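Substrate binding periplasmic protein (Ralstonia solanacearum, PDB 3LOP) binds leucine in a cleft between two lobes and probably serves as the periplasmic substrate-binding component of an amino-acid transport system. Local coordinates at residues Thr182-Leu193 / Pro208-Arg219. Sequence-based numbering, arbitrary orientation.
Sequences TANVGPAVDKLL and PAAQFVRQYRAR
Arg219, just past helix 206-218, reaches over to helix 186-194, and much of its long side chain finds a partner there. CB lies 3.7 Å from Leu193 CD1, and CD is nearly as close to the same methyl. The chain then bends (chi3 62°), which lays one face of the guanidinium against Leu193 CD1, 3.3 Å from NE and close to CZ. At the tip, NH1 (2.7 Å) and NH2 (2.9 Å) both grip Asp190 OD1. That oxygen lies almost in the guanidinium plane, yet the carboxylate is turned 69° from it, so the two nitrogens reach OD1 from opposite carboxylate faces. Arginine suits this exposed margin: its aliphatic part covers leucine while its charge pairs with aspartate.

Beneath the salt bridge the contact is largely apolar. The methyls of Val189 part company: CG1, anti to the backbone N, touches Arg219 NH1, while CG2 packs on Phe212 CD1 at 3.5 Å. Leu192 CD1 meets Phe212 CZ at 3.4 Å. The large flat Phe212 ring, with no polar group to satisfy, suits this buried site, spanning from Val189 and Leu192 to Leu202 of strand 199-203. Tyr216 suits the border, its ring flanking Leu193 CD2 while OH shares a water with Leu192 O and bonds to Ala223 N. Near the start of both helices, branched Val185 fits CG1 against Pro208 CB (3.7 Å) and CG2 over the backbone of Phe212.

Segments 186-193 and 208-218 cross at -44°, side by side on one face of the parallel sheet and joined through strand 199-203: the neighbouring-helix packing of an alpha/beta lobe in a periplasmic binding protein.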
# COMPACT_ATOMS: atom_id res chain seq x y z
N THR A 182 -5.42 15.27 -5.10
CA THR A 182 -4.82 16.60 -5.03
C THR A 182 -3.94 16.64 -3.79
O THR A 182 -3.90 15.69 -3.01
CB THR A 182 -5.87 17.72 -4.85
OG1 THR A 182 -6.32 17.74 -3.49
CG2 THR A 182 -7.06 17.50 -5.77
N ALA A 183 -3.23 17.75 -3.63
CA ALA A 183 -2.38 17.96 -2.47
C ALA A 183 -2.78 19.31 -1.88
O ALA A 183 -1.97 20.01 -1.28
CB ALA A 183 -0.91 17.98 -2.89
N ASN A 184 -4.05 19.67 -2.07
CA ASN A 184 -4.56 20.94 -1.56
C ASN A 184 -4.91 20.81 -0.08
O ASN A 184 -6.07 20.64 0.29
CB ASN A 184 -5.80 21.38 -2.35
CG ASN A 184 -5.49 21.62 -3.82
OD1 ASN A 184 -4.41 22.11 -4.16
ND2 ASN A 184 -6.43 21.30 -4.69
N VAL A 185 -3.88 20.91 0.75
CA VAL A 185 -4.03 20.76 2.19
C VAL A 185 -3.96 22.07 2.98
O VAL A 185 -4.03 22.05 4.21
CB VAL A 185 -2.94 19.81 2.74
CG1 VAL A 185 -3.10 18.43 2.11
CG2 VAL A 185 -1.56 20.37 2.44
N GLY A 186 -3.84 23.19 2.29
CA GLY A 186 -3.76 24.48 2.97
C GLY A 186 -4.78 24.67 4.08
O GLY A 186 -4.42 24.93 5.22
N PRO A 187 -6.08 24.55 3.76
CA PRO A 187 -7.13 24.71 4.77
C PRO A 187 -6.97 23.74 5.94
O PRO A 187 -7.25 24.09 7.09
CB PRO A 187 -8.41 24.46 3.97
CG PRO A 187 -8.04 24.97 2.60
CD PRO A 187 -6.66 24.40 2.42
N ALA A 188 -6.52 22.53 5.64
CA ALA A 188 -6.33 21.52 6.68
C ALA A 188 -5.19 21.93 7.61
O ALA A 188 -5.27 21.73 8.82
CB ALA A 188 -6.03 20.17 6.04
N VAL A 189 -4.13 22.49 7.04
CA VAL A 189 -3.00 22.93 7.84
C VAL A 189 -3.45 24.06 8.77
O VAL A 189 -3.09 24.08 9.95
CB VAL A 189 -1.84 23.44 6.95
CG1 VAL A 189 -0.73 24.02 7.82
CG2 VAL A 189 -1.31 22.29 6.09
N ASP A 190 -4.24 24.99 8.24
CA ASP A 190 -4.72 26.10 9.06
C ASP A 190 -5.50 25.58 10.26
O ASP A 190 -5.28 25.99 11.39
CB ASP A 190 -5.63 27.04 8.26
CG ASP A 190 -4.92 27.72 7.10
OD1 ASP A 190 -3.70 27.98 7.21
OD2 ASP A 190 -5.59 28.00 6.09
N LYS A 191 -6.42 24.66 9.99
CA LYS A 191 -7.27 24.09 11.03
C LYS A 191 -6.53 23.28 12.09
O LYS A 191 -6.78 23.45 13.28
CB LYS A 191 -8.36 23.22 10.39
CG LYS A 191 -9.43 22.76 11.37
CD LYS A 191 -10.56 22.04 10.66
CE LYS A 191 -11.66 21.67 11.64
NZ LYS A 191 -12.77 20.91 10.98
N LEU A 192 -5.62 22.41 11.67
CA LEU A 192 -4.91 21.60 12.65
C LEU A 192 -3.84 22.37 13.42
O LEU A 192 -3.50 21.99 14.54
CB LEU A 192 -4.31 20.37 11.96
CG LEU A 192 -5.40 19.40 11.47
CD1 LEU A 192 -4.78 18.23 10.72
CD2 LEU A 192 -6.20 18.90 12.67
N LEU A 193 -3.33 23.45 12.84
CA LEU A 193 -2.34 24.28 13.53
C LEU A 193 -3.03 24.94 14.72
O LEU A 193 -2.45 25.10 15.79
CB LEU A 193 -1.80 25.37 12.61
CG LEU A 193 -0.60 25.06 11.72
CD1 LEU A 193 -0.37 26.21 10.75
CD2 LEU A 193 0.64 24.84 12.58
N PRO A 208 -0.26 14.70 -0.52
CA PRO A 208 -0.88 15.59 0.46
C PRO A 208 -0.24 15.44 1.84
O PRO A 208 -0.10 16.41 2.58
CB PRO A 208 -2.35 15.18 0.43
CG PRO A 208 -2.33 13.77 -0.09
CD PRO A 208 -1.26 13.82 -1.15
N ALA A 209 0.15 14.22 2.19
CA ALA A 209 0.78 13.99 3.48
C ALA A 209 2.08 14.80 3.57
O ALA A 209 2.33 15.46 4.57
CB ALA A 209 1.08 12.50 3.67
N ALA A 210 2.89 14.73 2.52
CA ALA A 210 4.16 15.45 2.48
C ALA A 210 3.96 16.96 2.56
O ALA A 210 4.65 17.64 3.32
CB ALA A 210 4.91 15.10 1.20
N GLN A 211 3.01 17.48 1.79
CA GLN A 211 2.74 18.91 1.81
C GLN A 211 2.21 19.35 3.17
O GLN A 211 2.59 20.40 3.69
CB GLN A 211 1.74 19.28 0.71
CG GLN A 211 2.35 19.21 -0.68
CD GLN A 211 3.45 20.24 -0.88
OE1 GLN A 211 4.22 20.16 -1.84
NE2 GLN A 211 3.52 21.22 0.02
N PHE A 212 1.35 18.53 3.77
CA PHE A 212 0.81 18.87 5.08
C PHE A 212 1.94 18.92 6.11
O PHE A 212 2.07 19.88 6.87
CB PHE A 212 -0.23 17.85 5.54
CG PHE A 212 -0.75 18.12 6.92
CD1 PHE A 212 -1.84 18.97 7.11
CD2 PHE A 212 -0.10 17.60 8.04
CE1 PHE A 212 -2.27 19.29 8.40
CE2 PHE A 212 -0.52 17.92 9.32
CZ PHE A 212 -1.61 18.77 9.51
N VAL A 213 2.77 17.88 6.13
CA VAL A 213 3.87 17.82 7.09
C VAL A 213 4.84 18.99 6.94
O VAL A 213 5.20 19.63 7.93
CB VAL A 213 4.64 16.49 6.97
CG1 VAL A 213 5.87 16.50 7.86
CG2 VAL A 213 3.73 15.34 7.37
N ARG A 214 5.26 19.28 5.71
CA ARG A 214 6.19 20.39 5.49
C ARG A 214 5.62 21.71 5.98
O ARG A 214 6.28 22.45 6.71
CB ARG A 214 6.56 20.51 4.01
CG ARG A 214 7.48 21.69 3.71
CD ARG A 214 7.78 21.85 2.22
NE ARG A 214 8.78 20.90 1.72
CZ ARG A 214 10.07 20.93 2.04
NH1 ARG A 214 10.54 21.86 2.86
NH2 ARG A 214 10.90 20.04 1.52
N GLN A 215 4.40 22.01 5.57
CA GLN A 215 3.73 23.26 5.94
C GLN A 215 3.40 23.35 7.42
O GLN A 215 3.58 24.40 8.04
CB GLN A 215 2.46 23.43 5.11
CG GLN A 215 2.72 23.67 3.63
CD GLN A 215 1.47 23.58 2.78
OE1 GLN A 215 0.42 24.13 3.14
NE2 GLN A 215 1.56 22.89 1.65
N TYR A 216 2.89 22.26 7.99
CA TYR A 216 2.53 22.24 9.40
C TYR A 216 3.75 22.55 10.27
O TYR A 216 3.68 23.40 11.16
CB TYR A 216 1.96 20.86 9.77
CG TYR A 216 1.60 20.71 11.23
CD1 TYR A 216 0.51 21.38 11.78
CD2 TYR A 216 2.36 19.90 12.07
CE1 TYR A 216 0.19 21.26 13.14
CE2 TYR A 216 2.06 19.77 13.42
CZ TYR A 216 0.97 20.45 13.95
OH TYR A 216 0.69 20.34 15.29
N ARG A 217 4.86 21.86 10.01
CA ARG A 217 6.08 22.08 10.77
C ARG A 217 6.69 23.46 10.50
O ARG A 217 7.16 24.12 11.42
CB ARG A 217 7.11 20.99 10.45
CG ARG A 217 6.86 19.66 11.16
CD ARG A 217 7.42 19.66 12.58
NE ARG A 217 7.39 18.32 13.16
CZ ARG A 217 6.43 17.85 13.95
NH1 ARG A 217 5.39 18.61 14.29
NH2 ARG A 217 6.50 16.60 14.40
N ALA A 218 6.67 23.89 9.25
CA ALA A 218 7.24 25.18 8.89
C ALA A 218 6.52 26.32 9.61
O ALA A 218 7.13 27.35 9.91
CB ALA A 218 7.17 25.39 7.38
N ARG A 219 5.24 26.14 9.88
CA ARG A 219 4.45 27.17 10.54
C ARG A 219 4.38 27.03 12.06
O ARG A 219 3.55 27.68 12.70
CB ARG A 219 3.05 27.21 9.93
CG ARG A 219 3.07 27.62 8.46
CD ARG A 219 1.71 27.44 7.80
NE ARG A 219 0.68 28.27 8.43
CZ ARG A 219 -0.59 28.26 8.08
NH1 ARG A 219 -1.01 27.47 7.09
NH2 ARG A 219 -1.46 29.03 8.71
O HOH W 1 -1.27 21.87 16.24